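Local coordinates for hydrogenase 3 maturation protease (Escherichia coli, PDB 2E85), which cleaves a 32-residue peptide from the C-terminus of the precursor of HycE, the large subunit of hydrogenase 3, during its maturation, at residues M15-D19 and P118-Y124; L9-N13 and G43-D49; T59-I63 and L142-E146; L24-C29 and V135-Y139; L71-R77 and F113-D119. The protein carries 1 engineered substitution. All blocks are in the same frame, centred on the assembly; numbering follows the deposited sequence.

Contact 1 (M15-D19 and P118-Y124); sequences MMGDD and PDIVGFY. With CA (calcium ion), chain F.
Met15 SD approaches the Tyr124 ring obliquely in a Met-aromatic contact, 4.6 Å from its centroid, the two side chains pointing the same way. The Phe123 ring has Tyr124 CD1 over one face, toward the rim, and Met15 O obliquely near it. The Asp18 carboxylate is the polar grip: OD2 accepts Asp119 N at 2.9 Å on its anti side and Ile120 N at 2.9 Å from above the carboxylate plane, while OD1 takes Thr128 N. Ile120 O returns a bond, accepting Asp18 N at 2.9 Å nearly in line with its carbonyl. Tyr124 N donates to Met15 O (2.9 Å). A CB on Gly17, at positive phi, would clash with Ile120 CD1. With CG anti to the backbone N (chi1 -162°), Asp19 sends OD1 to a calcium ion at 2.3 Å, joined by Asp65, Ala66 and three waters. This loop-to-loop contact adjoins the metal site of an A31 peptidase, where Asp19 and Asp65 probably bind nickel; calcium occupies it here.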
# COMPACT_ATOMS: atom_id res chain seq x y z
N MET B 15 0.62 -11.20 19.53
CA MET B 15 1.01 -10.46 20.74
C MET B 15 0.06 -9.30 21.04
O MET B 15 0.37 -8.44 21.87
CB MET B 15 2.47 -9.99 20.64
CG MET B 15 3.50 -11.14 20.61
SD MET B 15 3.42 -12.24 22.07
CE MET B 15 2.70 -13.72 21.37
N MET B 16 -1.11 -9.28 20.37
CA MET B 16 -2.07 -8.19 20.58
C MET B 16 -3.48 -8.68 20.90
O MET B 16 -4.48 -8.14 20.41
CB MET B 16 -2.03 -7.20 19.41
CG MET B 16 -0.74 -6.36 19.32
SD MET B 16 -0.51 -5.12 20.68
CE MET B 16 -1.65 -3.90 20.19
N GLY B 17 -3.55 -9.72 21.74
CA GLY B 17 -4.84 -10.23 22.24
C GLY B 17 -5.73 -10.74 21.11
O GLY B 17 -5.31 -11.61 20.32
N ASP B 18 -6.96 -10.24 21.04
CA ASP B 18 -7.89 -10.69 20.01
C ASP B 18 -7.43 -10.36 18.59
O ASP B 18 -7.93 -10.98 17.65
CB ASP B 18 -9.31 -10.16 20.26
CG ASP B 18 -10.01 -10.85 21.43
OD1 ASP B 18 -9.64 -12.01 21.75
OD2 ASP B 18 -10.95 -10.21 22.01
N ASP B 19 -6.49 -9.42 18.44
CA ASP B 19 -5.87 -9.21 17.11
C ASP B 19 -5.14 -10.45 16.59
O ASP B 19 -4.71 -10.47 15.41
CB ASP B 19 -4.92 -8.01 17.10
CG ASP B 19 -4.63 -7.55 15.69
OD1 ASP B 19 -5.63 -7.42 14.95
OD2 ASP B 19 -3.46 -7.38 15.31
N PRO B 118 -12.98 -8.12 17.28
CA PRO B 118 -12.29 -8.35 18.54
C PRO B 118 -12.99 -7.71 19.71
O PRO B 118 -13.86 -6.82 19.55
CB PRO B 118 -10.95 -7.66 18.34
CG PRO B 118 -11.26 -6.51 17.47
CD PRO B 118 -12.31 -7.08 16.47
N ASP B 119 -12.61 -8.17 20.89
CA ASP B 119 -13.03 -7.54 22.12
C ASP B 119 -11.90 -6.75 22.70
O ASP B 119 -11.99 -5.53 22.87
CB ASP B 119 -13.53 -8.54 23.14
CG ASP B 119 -14.31 -7.85 24.28
OD1 ASP B 119 -14.44 -6.60 24.16
OD2 ASP B 119 -14.73 -8.54 25.25
N ILE B 120 -10.84 -7.46 23.07
CA ILE B 120 -9.70 -6.81 23.71
C ILE B 120 -8.49 -6.89 22.79
O ILE B 120 -8.14 -7.95 22.26
CB ILE B 120 -9.40 -7.38 25.14
CG1 ILE B 120 -8.92 -8.85 25.07
CG2 ILE B 120 -10.62 -7.13 26.12
CD1 ILE B 120 -7.49 -9.07 24.72
N VAL B 121 -7.82 -5.75 22.64
CA VAL B 121 -6.63 -5.67 21.79
C VAL B 121 -5.61 -4.87 22.54
O VAL B 121 -5.81 -3.69 22.81
CB VAL B 121 -6.93 -5.00 20.42
CG1 VAL B 121 -5.63 -4.80 19.59
CG2 VAL B 121 -7.99 -5.80 19.61
N GLY B 122 -4.49 -5.52 22.86
CA GLY B 122 -3.45 -4.90 23.65
C GLY B 122 -2.30 -5.86 23.82
O GLY B 122 -2.46 -7.09 23.71
N PHE B 123 -1.13 -5.29 24.11
CA PHE B 123 0.10 -6.04 24.16
C PHE B 123 0.09 -7.13 25.22
O PHE B 123 -0.11 -6.85 26.42
CB PHE B 123 1.29 -5.10 24.36
CG PHE B 123 2.61 -5.80 24.32
CD1 PHE B 123 3.10 -6.32 23.12
CD2 PHE B 123 3.36 -5.97 25.49
CE1 PHE B 123 4.31 -6.99 23.08
CE2 PHE B 123 4.58 -6.63 25.46
CZ PHE B 123 5.07 -7.13 24.24
N TYR B 124 0.30 -8.36 24.77
CA TYR B 124 0.33 -9.54 25.66
C TYR B 124 -1.02 -9.91 26.30
O TYR B 124 -1.07 -10.72 27.24
CB TYR B 124 1.40 -9.37 26.75
CG TYR B 124 2.72 -10.08 26.55
CD1 TYR B 124 3.57 -9.74 25.51
CD2 TYR B 124 3.13 -11.06 27.46
CE1 TYR B 124 4.81 -10.38 25.36
CE2 TYR B 124 4.36 -11.70 27.31
CZ TYR B 124 5.19 -11.36 26.27
OH TYR B 124 6.41 -11.99 26.14
CA CA F . -6.17 -6.80 12.75
O HOH W 1 -6.48 -4.95 11.24
O HOH W 2 -4.38 -5.97 11.32
O HOH W 3 -6.37 -4.87 13.89

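Contact 2 (L9-N13 and G43-D49); sequences LCVGN and GSAPEND. With CA (calcium ion), chain E.
The end of strand 6-11 meets the loop that leaves its parallel neighbour, strand 38-43, beside a calcium site built from that loop. Gly12 N donates to Gly43 O at 2.9 Å, a nearly straight bond that reaches the oxygen from well above the carbonyl plane. One residue back the backbones stand farther apart, and a water fills in: it donates to Cys10 O and accepts from Gly43 N at 2.9 Å. Gly12 has backbone angles at which a CB would be jammed against the preceding carbonyl oxygen. The side chains bring methyl groups to this contact. Leu9 extends with CG anti to the backbone N (chi1 172°) and splits its methyls: CD2 makes an apolar pair with Pro46 CB at 4.1 Å, whereas CD1 lies across the Asp49 carboxylate, 3.7 Å from OD2. Val11 CG1 rests 3.6 Å from Gly43 O. Asp49 grips the calcium ion with both oxygens, OD2 at 2.5 Å, and Asn48 OD1 binds at 2.2 Å; Ala45 O, two waters and Gly42 O complete the shell. The strand supplies no ligand to this ion; Leu9 CD1 packs on the chelating carboxylate. With one carboxylate and otherwise neutral oxygens around it, the ion probably keeps Asp49 ionised, and the coordination holds that group's rotation fixed.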
# COMPACT_ATOMS: atom_id res chain seq x y z
N LEU B 9 -5.02 -15.26 3.12
CA LEU B 9 -4.05 -14.34 3.78
C LEU B 9 -4.59 -14.08 5.16
O LEU B 9 -5.69 -13.57 5.31
CB LEU B 9 -3.91 -13.03 3.00
CG LEU B 9 -3.07 -11.95 3.73
CD1 LEU B 9 -1.59 -12.39 3.89
CD2 LEU B 9 -3.14 -10.60 3.05
N CYS B 10 -3.81 -14.47 6.17
CA CYS B 10 -4.25 -14.28 7.56
C CYS B 10 -3.49 -13.09 8.12
O CYS B 10 -2.27 -13.15 8.18
CB CYS B 10 -3.90 -15.46 8.44
SG CYS B 10 -4.89 -16.94 8.06
N VAL B 11 -4.22 -12.06 8.57
CA VAL B 11 -3.62 -10.84 9.08
C VAL B 11 -3.82 -10.71 10.59
O VAL B 11 -4.89 -11.01 11.09
CB VAL B 11 -4.23 -9.55 8.36
CG1 VAL B 11 -3.69 -8.24 8.93
CG2 VAL B 11 -4.02 -9.63 6.82
N GLY B 12 -2.79 -10.26 11.31
CA GLY B 12 -2.92 -10.02 12.73
C GLY B 12 -1.64 -10.16 13.51
O GLY B 12 -0.57 -10.41 12.95
N ASN B 13 -1.74 -10.02 14.82
CA ASN B 13 -0.56 -10.03 15.69
C ASN B 13 -0.93 -10.82 16.93
O ASN B 13 -1.81 -10.41 17.67
CB ASN B 13 -0.18 -8.59 16.01
CG ASN B 13 1.13 -8.46 16.80
OD1 ASN B 13 1.63 -9.43 17.38
ND2 ASN B 13 1.69 -7.26 16.79
N GLY B 43 0.98 -11.83 9.42
CA GLY B 43 1.41 -10.94 10.51
C GLY B 43 0.70 -9.59 10.46
O GLY B 43 -0.41 -9.46 9.96
N SER B 44 1.41 -8.59 10.99
CA SER B 44 0.87 -7.27 11.27
C SER B 44 0.42 -6.46 10.07
O SER B 44 -0.55 -5.69 10.17
CB SER B 44 1.88 -6.46 12.07
OG SER B 44 2.11 -7.08 13.31
N ALA B 45 1.16 -6.57 8.96
CA ALA B 45 0.96 -5.72 7.79
C ALA B 45 0.77 -6.58 6.57
O ALA B 45 1.59 -7.46 6.34
CB ALA B 45 2.18 -4.84 7.56
N PRO B 46 -0.30 -6.33 5.79
CA PRO B 46 -0.45 -7.05 4.51
C PRO B 46 0.47 -6.54 3.37
O PRO B 46 0.68 -7.27 2.39
CB PRO B 46 -1.92 -6.80 4.16
CG PRO B 46 -2.21 -5.45 4.77
CD PRO B 46 -1.46 -5.47 6.09
N GLU B 47 1.00 -5.32 3.48
CA GLU B 47 1.81 -4.71 2.40
C GLU B 47 2.91 -5.61 1.87
O GLU B 47 3.08 -5.73 0.65
CB GLU B 47 2.41 -3.36 2.78
CG GLU B 47 1.40 -2.26 2.79
CD GLU B 47 0.81 -2.05 4.17
OE1 GLU B 47 0.57 -3.05 4.92
OE2 GLU B 47 0.57 -0.86 4.47
N ASN B 48 3.64 -6.24 2.77
CA ASN B 48 4.80 -7.04 2.37
C ASN B 48 4.43 -8.49 1.98
O ASN B 48 5.30 -9.32 1.74
CB ASN B 48 5.87 -7.01 3.46
CG ASN B 48 5.47 -7.80 4.70
OD1 ASN B 48 4.29 -7.94 5.00
ND2 ASN B 48 6.47 -8.33 5.42
N ASP B 49 3.13 -8.76 1.88
CA ASP B 49 2.64 -10.10 1.52
C ASP B 49 2.15 -10.09 0.07
O ASP B 49 1.85 -11.14 -0.51
CB ASP B 49 1.51 -10.57 2.46
CG ASP B 49 1.92 -10.49 3.95
OD1 ASP B 49 3.04 -10.92 4.31
OD2 ASP B 49 1.12 -9.95 4.76
CA CA E . 3.00 -9.23 6.31
O HOH W 4 -0.92 -13.73 10.49
O HOH W 5 3.80 -8.05 8.32
O HOH W 6 4.99 -10.60 6.90

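Contact 3 (T59-I63 and L142-E146); sequences TRLLI and LEGWE. With CA (calcium ion), chain H.
Arg60 reaches from its strand to the turn that follows helix 129-141, with CG anti to the backbone N (chi1 168°) and a single bend at chi3 (67°) that swings the guanidinium to Trp145. There NH1 donates to Trp145 O at 3.1 Å, a bent bond arriving from above the carbonyl plane. The guanidinium and indole planes are nearly perpendicular, 85° apart, and NH1 lies at the ring's edge by CD1, so this is not a stack. One water in the guanidinium plane accepts from NH2 and donates to Trp145 O; Glu146 OE1 forms a long salt bridge with NH1 at 3.9 Å, and NE pairs with Asp6. An alanine in place of Arg60 would remove the NH1 donor to Trp145 O and probably leave Asp6 without its charged mate.

Leu62, two residues on, carries CD2 over one face of the Trp145 six-membered ring, 3.9 Å from its centroid, in a CH-pi contact. The same methyl meets Leu142 CD2 at 3.8 Å. A type II turn from Leu142 to Trp145, with Gly144 at positive phi, returns the indole toward the sheet, and its NE1 donates to Gly147 O. Trp145 also packs on Ile112 and Leu114 of strand 111-116, while Leu142 touches Leu8 of strand 6-11, so the turn lies across three adjacent strands.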
# COMPACT_ATOMS: atom_id res chain seq x y z
N THR B 59 -6.76 -17.80 -8.17
CA THR B 59 -8.06 -17.53 -8.75
C THR B 59 -9.00 -16.90 -7.71
O THR B 59 -9.97 -16.23 -8.05
CB THR B 59 -8.70 -18.83 -9.30
OG1 THR B 59 -8.67 -19.85 -8.29
CG2 THR B 59 -7.91 -19.33 -10.51
N ARG B 60 -8.71 -17.16 -6.44
CA ARG B 60 -9.54 -16.66 -5.35
C ARG B 60 -8.67 -16.37 -4.15
O ARG B 60 -7.80 -17.16 -3.80
CB ARG B 60 -10.62 -17.68 -4.98
CG ARG B 60 -11.37 -17.41 -3.68
CD ARG B 60 -12.61 -18.26 -3.59
NE ARG B 60 -12.30 -19.69 -3.47
CZ ARG B 60 -13.23 -20.64 -3.35
NH1 ARG B 60 -14.52 -20.33 -3.33
NH2 ARG B 60 -12.86 -21.91 -3.22
N LEU B 61 -8.87 -15.20 -3.55
CA LEU B 61 -8.12 -14.78 -2.38
C LEU B 61 -9.11 -14.43 -1.24
O LEU B 61 -10.00 -13.59 -1.42
CB LEU B 61 -7.31 -13.54 -2.70
CG LEU B 61 -6.60 -12.91 -1.49
CD1 LEU B 61 -5.50 -13.77 -0.94
CD2 LEU B 61 -6.08 -11.53 -1.86
N LEU B 62 -8.92 -15.07 -0.09
CA LEU B 62 -9.67 -14.79 1.14
C LEU B 62 -8.71 -14.13 2.12
O LEU B 62 -7.64 -14.66 2.39
CB LEU B 62 -10.20 -16.09 1.76
CG LEU B 62 -10.95 -16.01 3.09
CD1 LEU B 62 -12.14 -15.01 3.12
CD2 LEU B 62 -11.41 -17.37 3.54
N ILE B 63 -9.14 -13.01 2.69
CA ILE B 63 -8.34 -12.31 3.69
C ILE B 63 -9.12 -12.34 4.98
O ILE B 63 -10.30 -11.98 4.98
CB ILE B 63 -8.12 -10.84 3.27
CG1 ILE B 63 -7.40 -10.79 1.93
CG2 ILE B 63 -7.31 -10.07 4.33
CD1 ILE B 63 -7.45 -9.44 1.22
N LEU B 142 -13.73 -23.43 5.65
CA LEU B 142 -12.71 -23.38 4.57
C LEU B 142 -12.84 -24.53 3.57
O LEU B 142 -12.64 -24.35 2.36
CB LEU B 142 -11.29 -23.35 5.16
CG LEU B 142 -10.85 -22.11 5.90
CD1 LEU B 142 -9.46 -22.30 6.52
CD2 LEU B 142 -10.86 -20.83 5.02
N GLU B 143 -13.19 -25.71 4.06
CA GLU B 143 -13.34 -26.83 3.16
C GLU B 143 -14.63 -26.67 2.37
O GLU B 143 -15.70 -26.50 2.95
CB GLU B 143 -13.34 -28.13 3.93
CG GLU B 143 -13.74 -29.31 3.06
CD GLU B 143 -13.71 -30.58 3.84
OE1 GLU B 143 -12.70 -30.82 4.53
OE2 GLU B 143 -14.70 -31.35 3.75
N GLY B 144 -14.54 -26.69 1.05
CA GLY B 144 -15.74 -26.51 0.24
C GLY B 144 -16.34 -25.12 0.23
O GLY B 144 -17.47 -24.93 -0.23
N TRP B 145 -15.60 -24.13 0.75
CA TRP B 145 -16.00 -22.71 0.67
C TRP B 145 -16.54 -22.31 -0.69
O TRP B 145 -15.92 -22.54 -1.70
CB TRP B 145 -14.78 -21.83 0.96
CG TRP B 145 -15.09 -20.39 1.06
CD1 TRP B 145 -15.41 -19.52 0.04
CD2 TRP B 145 -15.08 -19.60 2.25
NE1 TRP B 145 -15.62 -18.26 0.54
CE2 TRP B 145 -15.40 -18.28 1.89
CE3 TRP B 145 -14.80 -19.90 3.59
CZ2 TRP B 145 -15.49 -17.25 2.82
CZ3 TRP B 145 -14.88 -18.88 4.51
CH2 TRP B 145 -15.20 -17.56 4.12
N GLU B 146 -17.71 -21.69 -0.70
CA GLU B 146 -18.31 -21.19 -1.93
C GLU B 146 -18.88 -19.84 -1.62
O GLU B 146 -19.40 -19.62 -0.51
CB GLU B 146 -19.43 -22.12 -2.43
CG GLU B 146 -18.98 -23.58 -2.73
CD GLU B 146 -18.10 -23.74 -3.97
OE1 GLU B 146 -17.34 -22.81 -4.33
OE2 GLU B 146 -18.16 -24.83 -4.59
CA CA H . -13.30 -33.03 5.26
O HOH W 7 -14.47 -24.47 -2.47
O HOH W 8 -12.04 -34.36 4.47
O HOH W 9 -14.37 -31.76 6.91
O HOH W 10 -13.52 -34.42 7.18
O HOH W 11 -15.29 -34.32 4.74
O HOH W 12 -11.16 -32.44 6.84

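Contact 4 (L24-C29 and V135-Y139); sequences LLAEKC and VETVY
Helices 21-31 and 129-141 pack against each other on one side of the alpha/beta sheet, their local axes 9.9 Å apart at closest and crossing at -48°. Apolar packing carries most of the contact. Val135 CG1 sits among three side chains of the other helix, meeting Leu24 CD2 and Lys28 CE, each at 3.8 Å, together with Leu25 CB. Leu25 divides its branches, with CD2 on Val138 CG1 and CD1 against Tyr139 CB at 3.6 Å, at the edge of the ring.

The charged pair is Lys28 and Glu136. Lys28 runs out extended and bends only at chi4 (-76°), which turns NZ onto Glu136 OE1 at 2.8 Å, a hydrogen-bonded salt bridge met nearly end-on to the C-O bond; Glu136 OE2 is held by Gln140 NE2. A leucine in place of Lys28 would lack the ammonium group, and Glu136 OE1 would probably lose its charged partner.

Aromatic contacts close the other end. Lys28 CB lies over one face of the Tyr139 ring, 4.2 Å from the centroid, as a CH-pi contact, so the lysine serves both groups from opposite ends of its chain. Tyr139 OH donates to Ala32 O, tying the ring to the chain beyond helix 21-31. At the ring's edge stands the sulfur of Cys29, with SG 4.1 Å from Tyr139 CD1.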
# COMPACT_ATOMS: atom_id res chain seq x y z
N LEU B 24 -4.02 -17.19 14.59
CA LEU B 24 -4.64 -18.42 15.11
C LEU B 24 -5.20 -19.29 13.98
O LEU B 24 -5.00 -20.51 13.95
CB LEU B 24 -5.71 -18.14 16.20
CG LEU B 24 -6.34 -19.42 16.75
CD1 LEU B 24 -5.30 -20.30 17.49
CD2 LEU B 24 -7.54 -19.11 17.65
N LEU B 25 -5.91 -18.67 13.04
CA LEU B 25 -6.40 -19.40 11.88
C LEU B 25 -5.27 -20.09 11.11
O LEU B 25 -5.42 -21.26 10.70
CB LEU B 25 -7.20 -18.49 10.94
CG LEU B 25 -7.88 -19.22 9.77
CD1 LEU B 25 -8.76 -20.37 10.33
CD2 LEU B 25 -8.71 -18.29 8.92
N ALA B 26 -4.18 -19.36 10.89
CA ALA B 26 -3.01 -19.90 10.21
C ALA B 26 -2.44 -21.10 10.98
O ALA B 26 -2.08 -22.10 10.38
CB ALA B 26 -1.97 -18.80 10.02
N GLU B 27 -2.41 -21.01 12.30
CA GLU B 27 -1.95 -22.13 13.13
C GLU B 27 -2.83 -23.38 12.96
O GLU B 27 -2.31 -24.52 12.84
CB GLU B 27 -1.90 -21.73 14.59
CG GLU B 27 -1.41 -22.89 15.45
CD GLU B 27 -0.85 -22.47 16.78
OE1 GLU B 27 -0.64 -23.38 17.63
OE2 GLU B 27 -0.63 -21.26 17.00
N LYS B 28 -4.15 -23.18 12.96
CA LYS B 28 -5.10 -24.28 12.80
C LYS B 28 -4.92 -24.95 11.45
O LYS B 28 -4.91 -26.17 11.36
CB LYS B 28 -6.53 -23.78 12.94
CG LYS B 28 -6.90 -23.38 14.35
CD LYS B 28 -8.36 -22.93 14.36
CE LYS B 28 -8.86 -22.60 15.74
NZ LYS B 28 -9.14 -23.80 16.54
N CYS B 29 -4.78 -24.15 10.40
CA CYS B 29 -4.60 -24.68 9.06
C CYS B 29 -3.29 -25.44 8.92
O CYS B 29 -3.23 -26.42 8.17
CB CYS B 29 -4.66 -23.56 8.02
SG CYS B 29 -6.28 -22.78 7.89
N VAL B 135 -12.86 -18.01 15.17
CA VAL B 135 -11.76 -18.56 14.37
C VAL B 135 -12.04 -20.01 13.98
O VAL B 135 -11.89 -20.40 12.83
CB VAL B 135 -10.36 -18.37 15.06
CG1 VAL B 135 -9.32 -19.15 14.28
CG2 VAL B 135 -10.02 -16.86 15.09
N GLU B 136 -12.52 -20.78 14.95
CA GLU B 136 -13.03 -22.13 14.63
C GLU B 136 -14.15 -22.14 13.58
O GLU B 136 -14.17 -22.99 12.68
CB GLU B 136 -13.47 -22.82 15.93
CG GLU B 136 -13.82 -24.30 15.79
CD GLU B 136 -12.67 -25.22 15.36
OE1 GLU B 136 -11.46 -24.90 15.50
OE2 GLU B 136 -12.99 -26.34 14.90
N THR B 137 -15.10 -21.20 13.68
CA THR B 137 -16.20 -21.14 12.73
C THR B 137 -15.69 -20.94 11.30
O THR B 137 -16.09 -21.63 10.38
CB THR B 137 -17.24 -20.05 13.13
OG1 THR B 137 -17.77 -20.37 14.42
CG2 THR B 137 -18.39 -20.01 12.13
N VAL B 138 -14.77 -20.00 11.12
CA VAL B 138 -14.22 -19.69 9.82
C VAL B 138 -13.43 -20.91 9.31
O VAL B 138 -13.53 -21.30 8.17
CB VAL B 138 -13.37 -18.38 9.86
CG1 VAL B 138 -12.71 -18.15 8.53
CG2 VAL B 138 -14.26 -17.16 10.19
N TYR B 139 -12.66 -21.51 10.21
CA TYR B 139 -11.81 -22.65 9.86
C TYR B 139 -12.64 -23.79 9.31
O TYR B 139 -12.27 -24.40 8.33
CB TYR B 139 -11.00 -23.09 11.09
CG TYR B 139 -10.30 -24.41 10.96
CD1 TYR B 139 -9.11 -24.53 10.20
CD2 TYR B 139 -10.80 -25.54 11.60
CE1 TYR B 139 -8.46 -25.74 10.10
CE2 TYR B 139 -10.18 -26.75 11.49
CZ TYR B 139 -9.01 -26.85 10.74
OH TYR B 139 -8.37 -28.06 10.63

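Contact 5 (L71-R77 and F113-D119); sequences LNPGEIR and FLGIQPD
Gln117 runs out with CG anti to the backbone N (chi1 178°) and then folds back at chi2 (75°), which lays its amide against Leu71. There OE1 accepts Leu71 N at 3.0 Å, from well above the amide carbonyl plane, and also takes Met69 N. NE2 donates to Pro118 O, which lies in the amide plane, and also to Asp68, so several bonds fix the amide's rotation. Arg77 and Gly115 exchange backbone bonds as an antiparallel hydrogen-bonded pair of the strands. Two bonds to Gln117 continue this pairing into the type II turn Asn72-Glu75: Gly74 N meets Gln117 O on a lone pair at 2.8 Å, and Gln117 N reaches Glu75 O at 2.8 Å. Pro73 CG rests on Asp119 CG at 3.6 Å. Arg77 NH1 donates to Glu75 OE1 at 2.9 Å in a salt bridge, the oxygen lying in the guanidinium plane, with Leu71 CD1 over the guanidinium centre. Ile76 points to the opposite face of the sheet, where its CG2 packs on Leu114 CD2 at 3.7 Å. Strand 76-78 is thus the antiparallel edge of the sheet, beside strand 111-116; Ile76 and Ile116 face helix 129-141, whereas Phe113 turns to helix 97-108.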
# COMPACT_ATOMS: atom_id res chain seq x y z
N LEU B 71 -19.47 -4.31 16.35
CA LEU B 71 -20.36 -5.44 16.63
C LEU B 71 -20.05 -6.13 17.96
O LEU B 71 -19.09 -5.74 18.65
CB LEU B 71 -20.26 -6.47 15.47
CG LEU B 71 -20.75 -6.00 14.09
CD1 LEU B 71 -20.68 -7.10 13.01
CD2 LEU B 71 -22.15 -5.48 14.20
N ASN B 72 -20.85 -7.14 18.35
CA ASN B 72 -20.45 -7.95 19.50
C ASN B 72 -19.18 -8.73 19.22
O ASN B 72 -18.96 -9.13 18.10
CB ASN B 72 -21.53 -8.92 19.91
CG ASN B 72 -22.77 -8.19 20.39
OD1 ASN B 72 -22.73 -6.98 20.66
ND2 ASN B 72 -23.86 -8.93 20.52
N PRO B 73 -18.35 -8.96 20.26
CA PRO B 73 -17.13 -9.76 20.10
C PRO B 73 -17.42 -11.11 19.42
O PRO B 73 -18.39 -11.81 19.78
CB PRO B 73 -16.64 -9.94 21.56
CG PRO B 73 -17.16 -8.73 22.28
CD PRO B 73 -18.52 -8.47 21.65
N GLY B 74 -16.62 -11.45 18.41
CA GLY B 74 -16.71 -12.76 17.75
C GLY B 74 -17.64 -12.77 16.54
O GLY B 74 -17.67 -13.76 15.80
N GLU B 75 -18.39 -11.68 16.33
CA GLU B 75 -19.20 -11.59 15.11
C GLU B 75 -18.25 -11.60 13.89
O GLU B 75 -17.16 -11.00 13.91
CB GLU B 75 -20.09 -10.34 15.09
CG GLU B 75 -21.23 -10.36 16.11
CD GLU B 75 -22.23 -11.50 15.87
OE1 GLU B 75 -22.59 -11.76 14.69
OE2 GLU B 75 -22.66 -12.13 16.86
N ILE B 76 -18.70 -12.28 12.83
CA ILE B 76 -17.93 -12.46 11.60
C ILE B 76 -18.73 -11.80 10.47
O ILE B 76 -19.92 -12.09 10.34
CB ILE B 76 -17.83 -13.97 11.24
CG1 ILE B 76 -17.00 -14.69 12.28
CG2 ILE B 76 -17.12 -14.20 9.89
CD1 ILE B 76 -17.20 -16.21 12.34
N ARG B 77 -18.09 -10.95 9.66
CA ARG B 77 -18.78 -10.36 8.50
C ARG B 77 -17.85 -10.24 7.32
O ARG B 77 -16.65 -10.10 7.49
CB ARG B 77 -19.33 -8.96 8.77
CG ARG B 77 -20.30 -8.82 9.94
CD ARG B 77 -21.69 -9.32 9.58
NE ARG B 77 -22.65 -9.02 10.64
CZ ARG B 77 -22.81 -9.73 11.77
NH1 ARG B 77 -22.06 -10.79 12.04
NH2 ARG B 77 -23.74 -9.35 12.64
N PHE B 113 -12.94 -10.18 1.72
CA PHE B 113 -12.35 -9.69 2.97
C PHE B 113 -13.29 -10.04 4.09
O PHE B 113 -14.42 -9.54 4.13
CB PHE B 113 -12.19 -8.16 2.96
CG PHE B 113 -11.50 -7.67 4.18
CD1 PHE B 113 -10.12 -7.59 4.20
CD2 PHE B 113 -12.23 -7.39 5.36
CE1 PHE B 113 -9.46 -7.19 5.35
CE2 PHE B 113 -11.56 -6.98 6.52
CZ PHE B 113 -10.18 -6.89 6.50
N LEU B 114 -12.81 -10.87 5.02
CA LEU B 114 -13.56 -11.31 6.18
C LEU B 114 -13.03 -10.74 7.51
O LEU B 114 -11.86 -10.92 7.86
CB LEU B 114 -13.55 -12.83 6.24
CG LEU B 114 -14.37 -13.51 7.33
CD1 LEU B 114 -14.73 -14.92 6.91
CD2 LEU B 114 -13.68 -13.55 8.70
N GLY B 115 -13.91 -10.03 8.22
CA GLY B 115 -13.56 -9.41 9.49
C GLY B 115 -14.14 -10.23 10.62
O GLY B 115 -15.25 -10.79 10.51
N ILE B 116 -13.41 -10.28 11.71
CA ILE B 116 -13.88 -10.88 12.94
C ILE B 116 -13.77 -9.78 13.99
O ILE B 116 -12.67 -9.19 14.15
CB ILE B 116 -12.95 -12.02 13.42
CG1 ILE B 116 -12.95 -13.17 12.43
CG2 ILE B 116 -13.32 -12.49 14.84
CD1 ILE B 116 -11.82 -14.18 12.60
N GLN B 117 -14.86 -9.56 14.72
CA GLN B 117 -14.87 -8.53 15.76
C GLN B 117 -14.04 -8.90 16.98
O GLN B 117 -14.38 -9.86 17.67
CB GLN B 117 -16.29 -8.24 16.21
CG GLN B 117 -16.36 -7.21 17.33
CD GLN B 117 -16.11 -5.84 16.84
OE1 GLN B 117 -16.73 -5.42 15.87
NE2 GLN B 117 -15.23 -5.12 17.52
N PRO B 118 -12.98 -8.12 17.28
CA PRO B 118 -12.29 -8.35 18.54
C PRO B 118 -12.99 -7.71 19.71
O PRO B 118 -13.86 -6.82 19.55
CB PRO B 118 -10.95 -7.66 18.34
CG PRO B 118 -11.26 -6.51 17.47
CD PRO B 118 -12.31 -7.08 16.47
N ASP B 119 -12.61 -8.17 20.89
CA ASP B 119 -13.03 -7.54 22.12
C ASP B 119 -11.90 -6.75 22.70
O ASP B 119 -11.99 -5.53 22.87
CB ASP B 119 -13.53 -8.54 23.14
CG ASP B 119 -14.31 -7.85 24.28
OD1 ASP B 119 -14.44 -6.60 24.16
OD2 ASP B 119 -14.73 -8.54 25.25

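Contact 1 lies at the surface, whereas contacts 2, 3 and 4 are buried and contact 5 partly so. Contacts 2, 3 and 5 share one mixed sheet, strand 6-11 bonding to 60-66 and 60-66 to 111-116. Contact 4 joins two helices over that sheet and touches all three. Contacts 1 and 5 share Pro118 and Asp119, and contact 1 also meets contact 2 through Asp19 and Asn13. Chemistry follows place: contact 1 uses backbone and carboxylate bonds, contact 2 a backbone bond and a bridging water beside a calcium site, contact 5 strand pairing, contact 4 mainly hydrocarbon, and contact 3 an indole with a leucine methyl over its face and an arginine at its edge.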